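Local coordinates for spindle assembly abnormal protein 6 (Caenorhabditis elegans, PDB 4G79) that serves as the central scaffold of centrioles, its globular N-terminal domain, present here, linking coiled-coil homodimers into the ninefold-symmetric assembly needed for centrosome duplication, at residues K51-E56 and A91-I96; F55-S58 and E64-F67; E74-L79 and H83-D88; E121-T126 and K130-S135. One frame throughout, in Å; residues are numbered along the deposited sequence.

Contact 1 (K51-E56 and A91-I96)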
loop_
_atom_site.group_PDB
_atom_site.type_symbol
_atom_site.label_atom_id
_atom_site.label_comp_id
_atom_site.label_asym_id
_atom_site.label_seq_id
_atom_site.Cartn_x
_atom_site.Cartn_y
_atom_site.Cartn_z
ATOM N N LYS A 51 10.653 0.884 -25.872
ATOM C CA LYS A 51 11.471 0.938 -24.660
ATOM C C LYS A 51 10.953 -0.049 -23.637
ATOM O O LYS A 51 9.743 -0.124 -23.368
ATOM C CB LYS A 51 11.497 2.361 -24.076
ATOM C CG LYS A 51 12.243 2.450 -22.735
ATOM C CD LYS A 51 12.161 3.868 -22.187
ATOM C CE LYS A 51 12.832 3.950 -20.846
ATOM N NZ LYS A 51 12.597 5.281 -20.213
ATOM N N GLU A 52 11.901 -0.802 -23.072
ATOM C CA GLU A 52 11.688 -1.788 -22.035
ATOM C C GLU A 52 12.551 -1.459 -20.877
ATOM O O GLU A 52 13.686 -1.055 -21.100
ATOM C CB GLU A 52 12.130 -3.173 -22.548
ATOM C CG GLU A 52 11.087 -3.902 -23.345
ATOM C CD GLU A 52 11.566 -5.214 -23.925
ATOM O OE1 GLU A 52 12.796 -5.436 -24.029
ATOM O OE2 GLU A 52 10.689 -6.020 -24.303
ATOM N N LEU A 53 12.066 -1.667 -19.647
ATOM C CA LEU A 53 12.937 -1.602 -18.468
ATOM C C LEU A 53 13.271 -3.023 -18.152
ATOM O O LEU A 53 12.396 -3.864 -18.340
ATOM C CB LEU A 53 12.279 -0.934 -17.259
ATOM C CG LEU A 53 11.986 0.552 -17.368
ATOM C CD1 LEU A 53 11.312 1.025 -16.077
ATOM C CD2 LEU A 53 13.282 1.350 -17.606
ATOM N N LYS A 54 14.499 -3.334 -17.712
ATOM C CA LYS A 54 14.843 -4.717 -17.377
ATOM C C LYS A 54 15.297 -4.765 -15.929
ATOM O O LYS A 54 16.115 -3.950 -15.545
ATOM C CB LYS A 54 15.931 -5.257 -18.326
ATOM C CG LYS A 54 16.301 -6.714 -18.067
ATOM C CD LYS A 54 16.951 -7.291 -19.280
ATOM C CE LYS A 54 17.423 -8.707 -18.998
ATOM N NZ LYS A 54 16.330 -9.688 -19.224
ATOM N N PHE A 55 14.736 -5.688 -15.114
ATOM C CA PHE A 55 15.126 -5.858 -13.704
ATOM C C PHE A 55 15.825 -7.167 -13.589
ATOM O O PHE A 55 15.327 -8.154 -14.134
ATOM C CB PHE A 55 13.907 -5.812 -12.765
ATOM C CG PHE A 55 13.304 -4.444 -12.637
ATOM C CD1 PHE A 55 12.423 -3.962 -13.600
ATOM C CD2 PHE A 55 13.598 -3.637 -11.540
ATOM C CE1 PHE A 55 11.865 -2.685 -13.475
ATOM C CE2 PHE A 55 13.032 -2.366 -11.421
ATOM C CZ PHE A 55 12.189 -1.897 -12.399
ATOM N N GLU A 56 17.001 -7.195 -12.955
ATOM C CA GLU A 56 17.773 -8.442 -12.857
ATOM C C GLU A 56 18.307 -8.609 -11.478
ATOM O O GLU A 56 18.868 -7.663 -10.906
ATOM C CB GLU A 56 18.950 -8.487 -13.849
ATOM C CG GLU A 56 18.595 -8.483 -15.336
ATOM C CD GLU A 56 19.801 -8.293 -16.238
ATOM O OE1 GLU A 56 20.148 -7.123 -16.523
ATOM O OE2 GLU A 56 20.421 -9.309 -16.629
ATOM N N ALA A 91 9.054 8.335 -15.738
ATOM C CA ALA A 91 9.555 8.787 -14.441
ATOM C C ALA A 91 9.855 7.606 -13.506
ATOM O O ALA A 91 10.711 7.725 -12.630
ATOM C CB ALA A 91 8.537 9.709 -13.797
ATOM N N PHE A 92 9.164 6.477 -13.695
ATOM C CA PHE A 92 9.282 5.327 -12.795
ATOM C C PHE A 92 10.724 4.876 -12.507
ATOM O O PHE A 92 11.012 4.762 -11.313
ATOM C CB PHE A 92 8.458 4.141 -13.284
ATOM C CG PHE A 92 8.576 2.893 -12.444
ATOM C CD1 PHE A 92 8.031 2.846 -11.158
ATOM C CD2 PHE A 92 9.128 1.733 -12.972
ATOM C CE1 PHE A 92 8.077 1.674 -10.407
ATOM C CE2 PHE A 92 9.176 0.560 -12.218
ATOM C CZ PHE A 92 8.669 0.543 -10.933
ATOM N N PRO A 93 11.658 4.621 -13.475
ATOM C CA PRO A 93 13.003 4.160 -13.058
ATOM C C PRO A 93 13.763 5.222 -12.247
ATOM O O PRO A 93 14.429 4.892 -11.288
ATOM C CB PRO A 93 13.708 3.848 -14.388
ATOM C CG PRO A 93 12.969 4.679 -15.418
ATOM C CD PRO A 93 11.547 4.660 -14.957
ATOM N N LYS A 94 13.618 6.474 -12.604
ATOM C CA LYS A 94 14.262 7.603 -11.935
ATOM C C LYS A 94 13.854 7.690 -10.458
ATOM O O LYS A 94 14.701 7.838 -9.590
ATOM C CB LYS A 94 13.880 8.924 -12.650
ATOM C CG LYS A 94 14.093 8.918 -14.171
ATOM C CD LYS A 94 13.581 10.214 -14.806
ATOM C CE LYS A 94 13.879 10.281 -16.282
ATOM N NZ LYS A 94 13.301 11.505 -16.898
ATOM N N VAL A 95 12.554 7.641 -10.190
ATOM C CA VAL A 95 12.001 7.767 -8.834
ATOM C C VAL A 95 12.363 6.520 -8.018
ATOM O O VAL A 95 12.735 6.643 -6.856
ATOM C CB VAL A 95 10.465 8.051 -8.896
ATOM C CG1 VAL A 95 9.885 8.213 -7.509
ATOM C CG2 VAL A 95 10.180 9.332 -9.701
ATOM N N ILE A 96 12.316 5.316 -8.620
ATOM C CA ILE A 96 12.701 4.086 -7.896
ATOM C C ILE A 96 14.186 4.100 -7.562
ATOM O O ILE A 96 14.577 3.729 -6.446
ATOM C CB ILE A 96 12.316 2.783 -8.661
ATOM C CG1 ILE A 96 10.792 2.616 -8.702
ATOM C CG2 ILE A 96 13.027 1.495 -8.098
ATOM C CD1 ILE A 96 10.025 2.551 -7.327
#
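L53 and P93 mark the nearest backbone approach, their CA atoms 7.9 Å apart; the axes of strand 51-56 and helix 92-96 come within 11.3 Å, 32° from parallel. Side chains bridge that distance. L53 uses both branches on the proline: its CD1 lies 3.8 Å from CD of P93 and its CD2 4.0 Å from CG of P93, the two side chains meeting at about a right angle. The same CD1 also reaches the edge of the F92 ring, in plane with it and 3.9 Å from CD2 of F92. Two residues on, CZ of F55 reaches that ring obliquely, 3.9 Å from CE2 of F92. With CG of F92 anti to its own N (chi1 177°), the ring is placed where both strand residues touch it. An alanine in place of L53 would remove both CD1 and CD2, and P93 and the F92 edge would probably face a gap. The touching groups are buried and apolar, while the strand's backbone pairs with strands 29-44 and 66-71; within the two segments the helix meets the strand through apolar packing alone, which suggests that shape rather than polar bonding positions it.

Contact 2 (F55-S58 and E64-F67)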
loop_
_atom_site.group_PDB
_atom_site.type_symbol
_atom_site.label_atom_id
_atom_site.label_comp_id
_atom_site.label_asym_id
_atom_site.label_seq_id
_atom_site.Cartn_x
_atom_site.Cartn_y
_atom_site.Cartn_z
ATOM N N PHE A 55 14.736 -5.688 -15.114
ATOM C CA PHE A 55 15.126 -5.858 -13.704
ATOM C C PHE A 55 15.825 -7.167 -13.589
ATOM O O PHE A 55 15.327 -8.154 -14.134
ATOM C CB PHE A 55 13.907 -5.812 -12.765
ATOM C CG PHE A 55 13.304 -4.444 -12.637
ATOM C CD1 PHE A 55 12.423 -3.962 -13.600
ATOM C CD2 PHE A 55 13.598 -3.637 -11.540
ATOM C CE1 PHE A 55 11.865 -2.685 -13.475
ATOM C CE2 PHE A 55 13.032 -2.366 -11.421
ATOM C CZ PHE A 55 12.189 -1.897 -12.399
ATOM N N GLU A 56 17.001 -7.195 -12.955
ATOM C CA GLU A 56 17.773 -8.442 -12.857
ATOM C C GLU A 56 18.307 -8.609 -11.478
ATOM O O GLU A 56 18.868 -7.663 -10.906
ATOM C CB GLU A 56 18.950 -8.487 -13.849
ATOM C CG GLU A 56 18.595 -8.483 -15.336
ATOM C CD GLU A 56 19.801 -8.293 -16.238
ATOM O OE1 GLU A 56 20.148 -7.123 -16.523
ATOM O OE2 GLU A 56 20.421 -9.309 -16.629
ATOM N N ILE A 57 18.132 -9.820 -10.919
ATOM C CA ILE A 57 18.676 -10.098 -9.587
ATOM C C ILE A 57 19.586 -11.336 -9.661
ATOM O O ILE A 57 19.361 -12.251 -10.460
ATOM C CB ILE A 57 17.637 -10.218 -8.457
ATOM C CG1 ILE A 57 16.686 -11.409 -8.625
ATOM C CG2 ILE A 57 16.916 -8.871 -8.107
ATOM C CD1 ILE A 57 15.934 -11.720 -7.332
ATOM N N SER A 58 20.641 -11.319 -8.857
ATOM C CA SER A 58 21.594 -12.425 -8.730
ATOM C C SER A 58 22.209 -12.383 -7.363
ATOM O O SER A 58 22.100 -11.374 -6.663
ATOM C CB SER A 58 22.684 -12.353 -9.801
ATOM O OG SER A 58 23.406 -11.135 -9.722
ATOM N N GLU A 64 22.180 -20.662 -9.507
ATOM C CA GLU A 64 20.823 -20.820 -10.037
ATOM C C GLU A 64 19.932 -19.628 -9.684
ATOM O O GLU A 64 18.832 -19.532 -10.216
ATOM C CB GLU A 64 20.185 -22.120 -9.522
ATOM C CG GLU A 64 20.802 -23.372 -10.126
ATOM C CD GLU A 64 20.250 -24.673 -9.577
ATOM O OE1 GLU A 64 20.088 -24.786 -8.339
ATOM O OE2 GLU A 64 20.018 -25.596 -10.391
ATOM N N PHE A 65 20.391 -18.747 -8.780
ATOM C CA PHE A 65 19.689 -17.554 -8.337
ATOM C C PHE A 65 19.966 -16.452 -9.352
ATOM O O PHE A 65 20.884 -15.659 -9.191
ATOM C CB PHE A 65 20.127 -17.166 -6.914
ATOM C CG PHE A 65 19.230 -16.157 -6.249
ATOM C CD1 PHE A 65 19.343 -14.798 -6.542
ATOM C CD2 PHE A 65 18.232 -16.565 -5.372
ATOM C CE1 PHE A 65 18.504 -13.866 -5.936
ATOM C CE2 PHE A 65 17.385 -15.628 -4.774
ATOM C CZ PHE A 65 17.541 -14.287 -5.047
ATOM N N LEU A 66 19.245 -16.487 -10.460
ATOM C CA LEU A 66 19.409 -15.549 -11.562
ATOM C C LEU A 66 18.025 -15.314 -12.146
ATOM O O LEU A 66 17.438 -16.238 -12.719
ATOM C CB LEU A 66 20.415 -16.138 -12.596
ATOM C CG LEU A 66 20.932 -15.198 -13.676
ATOM C CD1 LEU A 66 21.351 -13.826 -13.112
ATOM C CD2 LEU A 66 22.049 -15.854 -14.472
ATOM N N PHE A 67 17.451 -14.129 -11.890
ATOM C CA PHE A 67 16.078 -13.859 -12.313
ATOM C C PHE A 67 15.942 -12.523 -12.988
ATOM O O PHE A 67 16.636 -11.576 -12.612
ATOM C CB PHE A 67 15.123 -13.910 -11.108
ATOM C CG PHE A 67 15.206 -15.192 -10.309
ATOM C CD1 PHE A 67 14.433 -16.289 -10.649
ATOM C CD2 PHE A 67 16.047 -15.290 -9.205
ATOM C CE1 PHE A 67 14.538 -17.484 -9.932
ATOM C CE2 PHE A 67 16.144 -16.485 -8.483
ATOM C CZ PHE A 67 15.403 -17.579 -8.863
#
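I57 and F67 pair their backbones in both directions, as a hydrogen-bonded antiparallel pair of the hairpin made by strands 51-58 and 66-71. I57 N gives to F67 O at 2.9 Å and F67 N gives to I57 O at 3.0 Å, both bonds nearly straight at 168°. Weaker CA-H...O contacts flank them: CA of E56 lies 3.3 Å from O of F67, and CA of S58 the same distance from O of F65, the centre of an inverse gamma turn. The apolar contacts gather round I57. With CG1 between N and the carbonyl carbon (chi1 65°), I57 brings its longer branch to both phenylalanines: CG1 packs 3.9 Å from CB of F67 and lies at the edge of that ring, near its plane, 4.0 Å from CD2 of F67. CD1 of I57 continues to CE1 of F65 at 3.6 Å. The two phenylalanines also meet each other, CE2 of F67 standing 3.7 Å above the plane of the F65 ring, near its rim. With a serine in place of F65, the CD1 end of I57 and the edge of F67 would probably lose their cover, and R59 its cation-pi partner. I57 and F67 continue inward onto L138 and C118. Backbone bonds thus fix the register, while the isoleucine and two rings close this end of the hairpin against the hydrophobic core.

Contact 3 (E74-L79 and H83-D88)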
loop_
_atom_site.group_PDB
_atom_site.type_symbol
_atom_site.label_atom_id
_atom_site.label_comp_id
_atom_site.label_asym_id
_atom_site.label_seq_id
_atom_site.Cartn_x
_atom_site.Cartn_y
_atom_site.Cartn_z
ATOM N N GLU A 74 3.006 -0.696 -21.575
ATOM C CA GLU A 74 1.707 -1.356 -21.380
ATOM C C GLU A 74 1.682 -2.197 -20.088
ATOM O O GLU A 74 0.701 -2.125 -19.335
ATOM C CB GLU A 74 1.355 -2.234 -22.598
ATOM C CG GLU A 74 1.119 -1.426 -23.868
ATOM C CD GLU A 74 2.344 -0.907 -24.606
ATOM O OE1 GLU A 74 3.480 -1.342 -24.292
ATOM O OE2 GLU A 74 2.157 -0.061 -25.513
ATOM N N LYS A 75 2.758 -2.965 -19.825
ATOM C CA LYS A 75 2.874 -3.819 -18.641
ATOM C C LYS A 75 3.018 -2.951 -17.403
ATOM O O LYS A 75 2.433 -3.261 -16.362
ATOM C CB LYS A 75 4.036 -4.809 -18.770
ATOM C CG LYS A 75 3.747 -5.957 -19.728
ATOM C CD LYS A 75 4.915 -6.925 -19.839
ATOM C CE LYS A 75 4.660 -7.938 -20.934
ATOM N NZ LYS A 75 5.690 -9.013 -20.954
ATOM N N TYR A 76 3.733 -1.825 -17.535
ATOM C CA TYR A 76 3.861 -0.850 -16.451
ATOM C C TYR A 76 2.502 -0.281 -16.051
ATOM O O TYR A 76 2.295 -0.025 -14.871
ATOM C CB TYR A 76 4.801 0.306 -16.814
ATOM C CG TYR A 76 4.875 1.312 -15.693
ATOM C CD1 TYR A 76 5.539 1.009 -14.505
ATOM C CD2 TYR A 76 4.161 2.506 -15.753
ATOM C CE1 TYR A 76 5.512 1.882 -13.419
ATOM C CE2 TYR A 76 4.116 3.383 -14.666
ATOM C CZ TYR A 76 4.806 3.065 -13.502
ATOM O OH TYR A 76 4.825 3.949 -12.452
ATOM N N GLN A 77 1.589 -0.028 -17.019
ATOM C CA GLN A 77 0.262 0.514 -16.701
ATOM C C GLN A 77 -0.509 -0.445 -15.783
ATOM O O GLN A 77 -1.180 0.023 -14.862
ATOM C CB GLN A 77 -0.566 0.842 -17.960
ATOM C CG GLN A 77 0.011 1.940 -18.869
ATOM C CD GLN A 77 0.558 3.161 -18.157
ATOM O OE1 GLN A 77 -0.050 3.726 -17.233
ATOM N NE2 GLN A 77 1.717 3.615 -18.600
ATOM N N ILE A 78 -0.386 -1.770 -16.015
ATOM C CA ILE A 78 -1.000 -2.807 -15.174
ATOM C C ILE A 78 -0.367 -2.735 -13.765
ATOM O O ILE A 78 -1.087 -2.684 -12.760
ATOM C CB ILE A 78 -0.865 -4.226 -15.808
ATOM C CG1 ILE A 78 -1.760 -4.350 -17.069
ATOM C CG2 ILE A 78 -1.213 -5.321 -14.785
ATOM C CD1 ILE A 78 -1.504 -5.600 -17.954
ATOM N N LEU A 79 0.977 -2.676 -13.714
ATOM C CA LEU A 79 1.739 -2.580 -12.470
ATOM C C LEU A 79 1.329 -1.353 -11.653
ATOM O O LEU A 79 1.151 -1.472 -10.436
ATOM C CB LEU A 79 3.255 -2.538 -12.752
ATOM C CG LEU A 79 4.148 -2.621 -11.497
ATOM C CD1 LEU A 79 4.350 -4.049 -11.074
ATOM C CD2 LEU A 79 5.487 -1.911 -11.704
ATOM N N HIS A 83 -0.537 -1.566 -7.981
ATOM C CA HIS A 83 0.222 -1.079 -6.835
ATOM C C HIS A 83 0.023 0.397 -6.506
ATOM O O HIS A 83 0.780 0.906 -5.682
ATOM C CB HIS A 83 1.725 -1.362 -7.056
ATOM C CG HIS A 83 1.997 -2.815 -7.096
ATOM N ND1 HIS A 83 2.010 -3.561 -5.940
ATOM C CD2 HIS A 83 2.094 -3.646 -8.155
ATOM C CE1 HIS A 83 2.179 -4.814 -6.325
ATOM N NE2 HIS A 83 2.240 -4.914 -7.649
ATOM N N ASP A 84 -0.989 1.075 -7.080
ATOM C CA ASP A 84 -1.312 2.483 -6.804
ATOM C C ASP A 84 -0.143 3.441 -7.069
ATOM O O ASP A 84 -0.014 4.459 -6.384
ATOM C CB ASP A 84 -1.794 2.656 -5.340
ATOM C CG ASP A 84 -3.259 2.350 -5.104
ATOM O OD1 ASP A 84 -3.987 2.102 -6.100
ATOM O OD2 ASP A 84 -3.679 2.349 -3.922
ATOM N N LEU A 85 0.669 3.156 -8.096
ATOM C CA LEU A 85 1.781 4.030 -8.452
ATOM C C LEU A 85 1.243 5.286 -9.095
ATOM O O LEU A 85 0.305 5.216 -9.900
ATOM C CB LEU A 85 2.785 3.303 -9.385
ATOM C CG LEU A 85 3.365 1.981 -8.865
ATOM C CD1 LEU A 85 4.350 1.366 -9.884
ATOM C CD2 LEU A 85 4.073 2.167 -7.492
ATOM N N THR A 86 1.803 6.445 -8.735
ATOM C CA THR A 86 1.284 7.705 -9.289
ATOM C C THR A 86 2.233 8.338 -10.296
ATOM O O THR A 86 1.944 9.423 -10.800
ATOM C CB THR A 86 0.952 8.680 -8.183
ATOM O OG1 THR A 86 2.136 8.895 -7.408
ATOM C CG2 THR A 86 -0.195 8.186 -7.320
ATOM N N VAL A 87 3.346 7.654 -10.612
ATOM C CA VAL A 87 4.318 8.161 -11.602
ATOM C C VAL A 87 4.101 7.425 -12.921
ATOM O O VAL A 87 3.652 6.285 -12.921
ATOM C CB VAL A 87 5.812 8.077 -11.115
ATOM C CG1 VAL A 87 6.032 8.991 -9.915
ATOM C CG2 VAL A 87 6.233 6.645 -10.778
ATOM N N ASP A 88 4.420 8.073 -14.037
ATOM C CA ASP A 88 4.297 7.436 -15.349
ATOM C C ASP A 88 5.512 6.544 -15.634
ATOM O O ASP A 88 6.487 6.520 -14.871
ATOM C CB ASP A 88 4.114 8.510 -16.457
ATOM C CG ASP A 88 5.175 9.594 -16.463
ATOM O OD1 ASP A 88 6.365 9.258 -16.364
ATOM O OD2 ASP A 88 4.818 10.768 -16.668
#
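H83 closes the last turn of helix 73-83 on L79, and the chain leaves through a Schellman motif in which D84 takes a positive phi. The closing bond, H83 N to L79 O, measures 3.0 Å and is bent, at 142°. Beside it the edge of the imidazole comes close to the same carbonyl, and CD2 of H83 packs 3.7 Å from CD1 of L79. The loop then folds back along the helix, with L85 set between two helix residues: its CD1 touches CE1 of Y76 at 3.8 Å and CD2 of L79 at 3.9 Å. The Y76 ring stretches out to the returning loop with CG anti to the backbone N (chi1 178°), and the hydroxyl donates to the carbonyl of V87, OH to O 2.7 Å, approaching from above the carbonyl plane (48° out of it). CG2 of V87 stands 3.5 Å from that OH, and CE2 of Y76 lies against the carbonyl carbon of D88. F92 packs on both Y76 and L85. D84 and T86 also make backbone hydrogen bonds to the second subunit, and L85 and V87 pack on I128 and P127 of that subunit. One short tyrosine bond and a leucine wedge thus brace an irregular loop that also serves as a surface for the neighbouring copy.

Contact 4 (E121-T126 and K130-S135)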
loop_
_atom_site.group_PDB
_atom_site.type_symbol
_atom_site.label_atom_id
_atom_site.label_comp_id
_atom_site.label_asym_id
_atom_site.label_seq_id
_atom_site.Cartn_x
_atom_site.Cartn_y
_atom_site.Cartn_z
ATOM N N GLU A 121 9.847 -7.692 -4.003
ATOM C CA GLU A 121 8.946 -6.732 -3.366
ATOM C C GLU A 121 9.734 -5.618 -2.748
ATOM O O GLU A 121 10.656 -5.887 -1.984
ATOM C CB GLU A 121 8.115 -7.433 -2.285
ATOM C CG GLU A 121 7.341 -8.663 -2.743
ATOM C CD GLU A 121 6.290 -9.138 -1.756
ATOM O OE1 GLU A 121 6.603 -9.252 -0.548
ATOM O OE2 GLU A 121 5.151 -9.415 -2.194
ATOM N N LEU A 122 9.406 -4.374 -3.108
ATOM C CA LEU A 122 10.073 -3.189 -2.573
ATOM C C LEU A 122 9.138 -2.489 -1.590
ATOM O O LEU A 122 7.984 -2.265 -1.931
ATOM C CB LEU A 122 10.484 -2.238 -3.726
ATOM C CG LEU A 122 11.265 -0.984 -3.298
ATOM C CD1 LEU A 122 12.554 -1.362 -2.568
ATOM C CD2 LEU A 122 11.598 -0.154 -4.516
ATOM N N PHE A 123 9.650 -2.103 -0.401
ATOM C CA PHE A 123 8.855 -1.442 0.639
ATOM C C PHE A 123 9.505 -0.219 1.113
ATOM O O PHE A 123 10.711 -0.099 0.994
ATOM C CB PHE A 123 8.666 -2.358 1.876
ATOM C CG PHE A 123 7.962 -3.667 1.630
ATOM C CD1 PHE A 123 8.660 -4.771 1.134
ATOM C CD2 PHE A 123 6.618 -3.824 1.953
ATOM C CE1 PHE A 123 8.017 -5.993 0.942
ATOM C CE2 PHE A 123 5.969 -5.045 1.744
ATOM C CZ PHE A 123 6.679 -6.124 1.256
ATOM N N SER A 124 8.721 0.680 1.698
ATOM C CA SER A 124 9.232 1.853 2.404
ATOM C C SER A 124 8.355 1.995 3.668
ATOM O O SER A 124 7.276 2.588 3.613
ATOM C CB SER A 124 9.224 3.082 1.505
ATOM O OG SER A 124 9.831 4.169 2.178
ATOM N N LYS A 125 8.759 1.329 4.767
ATOM C CA LYS A 125 7.969 1.258 6.004
ATOM C C LYS A 125 7.648 2.608 6.568
ATOM O O LYS A 125 8.367 3.581 6.377
ATOM C CB LYS A 125 8.633 0.384 7.105
ATOM C CG LYS A 125 9.910 0.945 7.721
ATOM C CD LYS A 125 10.271 0.232 9.040
ATOM C CE LYS A 125 11.541 0.781 9.653
ATOM N NZ LYS A 125 11.392 2.184 10.140
ATOM N N THR A 126 6.469 2.674 7.155
ATOM C CA THR A 126 5.971 3.836 7.864
ATOM C C THR A 126 5.747 3.383 9.316
ATOM O O THR A 126 5.799 2.175 9.598
ATOM C CB THR A 126 4.674 4.372 7.197
ATOM O OG1 THR A 126 3.569 3.627 7.712
ATOM C CG2 THR A 126 4.704 4.330 5.649
ATOM N N LYS A 130 3.566 -1.582 6.377
ATOM C CA LYS A 130 4.728 -2.104 5.626
ATOM C C LYS A 130 5.158 -1.154 4.512
ATOM O O LYS A 130 6.347 -1.115 4.219
ATOM C CB LYS A 130 4.425 -3.485 5.051
ATOM C CG LYS A 130 4.326 -4.547 6.129
ATOM C CD LYS A 130 4.022 -5.903 5.534
ATOM C CE LYS A 130 3.986 -6.966 6.601
ATOM N NZ LYS A 130 4.018 -8.328 6.013
ATOM N N GLY A 131 4.224 -0.353 3.959
ATOM C CA GLY A 131 4.531 0.603 2.903
ATOM C C GLY A 131 5.054 -0.039 1.627
ATOM O O GLY A 131 6.004 0.473 1.027
ATOM N N LYS A 132 4.396 -1.108 1.151
ATOM C CA LYS A 132 4.805 -1.736 -0.123
ATOM C C LYS A 132 4.739 -0.742 -1.273
ATOM O O LYS A 132 3.728 -0.051 -1.432
ATOM C CB LYS A 132 3.945 -2.962 -0.470
ATOM C CG LYS A 132 4.560 -3.808 -1.611
ATOM C CD LYS A 132 3.557 -4.749 -2.249
ATOM C CE LYS A 132 3.648 -6.171 -1.771
ATOM N NZ LYS A 132 2.717 -7.061 -2.523
ATOM N N ILE A 133 5.821 -0.637 -2.057
ATOM C CA ILE A 133 5.834 0.251 -3.217
ATOM C C ILE A 133 5.295 -0.543 -4.406
ATOM O O ILE A 133 4.287 -0.153 -5.022
ATOM C CB ILE A 133 7.250 0.837 -3.450
ATOM C CG1 ILE A 133 7.724 1.598 -2.170
ATOM C CG2 ILE A 133 7.231 1.781 -4.678
ATOM C CD1 ILE A 133 9.169 2.137 -2.237
ATOM N N PHE A 134 5.931 -1.683 -4.706
ATOM C CA PHE A 134 5.456 -2.547 -5.785
ATOM C C PHE A 134 6.079 -3.901 -5.605
ATOM O O PHE A 134 6.964 -4.070 -4.779
ATOM C CB PHE A 134 5.794 -1.943 -7.196
ATOM C CG PHE A 134 7.247 -2.022 -7.629
ATOM C CD1 PHE A 134 8.165 -1.062 -7.221
ATOM C CD2 PHE A 134 7.689 -3.049 -8.462
ATOM C CE1 PHE A 134 9.509 -1.154 -7.592
ATOM C CE2 PHE A 134 9.033 -3.135 -8.851
ATOM C CZ PHE A 134 9.936 -2.188 -8.413
ATOM N N SER A 135 5.600 -4.862 -6.362
ATOM C CA SER A 135 6.175 -6.188 -6.446
ATOM C C SER A 135 6.150 -6.578 -7.916
ATOM O O SER A 135 5.263 -6.152 -8.654
ATOM C CB SER A 135 5.445 -7.199 -5.559
ATOM O OG SER A 135 4.134 -7.479 -6.009
#
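F123 carries K132 over one face of its ring, a CH-pi contact in which CG of K132 stands 4.3 Å from the ring centroid and 26° off its normal. At the ring's edge, near its plane, lies the carbonyl of K130, O being 3.5 Å from CD2 of F123. On the other side of the hairpin the F134 ring has CG2 of I133 at its edge, while CD2 of L122 meets its CE1 obliquely at 3.9 Å; F92 of helix 92-102 meets the F134 ring edge-to-face. Having crossed F123, the K132 chain bends at its third torsion (chi3 -100°) and forms a salt bridge with E121, though NZ to OE2 is 3.4 Å and the hydrogen bond weak. The backbones form a classic beta bulge: I133 and F134 both face L122, whose O takes the N-H of I133 at 2.7 Å and whose N gives to O of F134 at 3.0 Å. I133 lies alongside L122, pointing the same way. Past the bulge, S124 N bonds to G131 O at 2.8 Å from above the carbonyl plane. G131 has a positive phi (62°), and any CB there would run into O of S124, so both conformation and space fit a residue without a side chain. Strand 106-111 pairs with the other edge of strand 117-123, and strand 66-71 flanks strand 132-140. Helix 92-102 covers the L122 side through I96, H99 and L100, and helix 73-83 reaches F134 and S135 through L79 and H83. K130 and I133 also touch the second subunit.

Overall arrangement
From the N terminus, contacts 1 and 2 set out from the same strand, 51-58, sharing F55 and E56. Contact 2 closes first, as a short hairpin onto strand 66-71. The chain then forms helix 73-83, and contact 3 folds the following loop back onto it before helix 92-102 returns to the starting strand in contact 1; contact 3 therefore lies wholly within the span of contact 1. Contact 4 follows in series as the last hairpin. F92 of contact 1 touches Y76 and L85 of contact 3 and F134 of contact 4, joining both helices to the sheet. Contacts 2 and 3 lie on opposite sides of the chain's centre, their own centres about 22 Å apart.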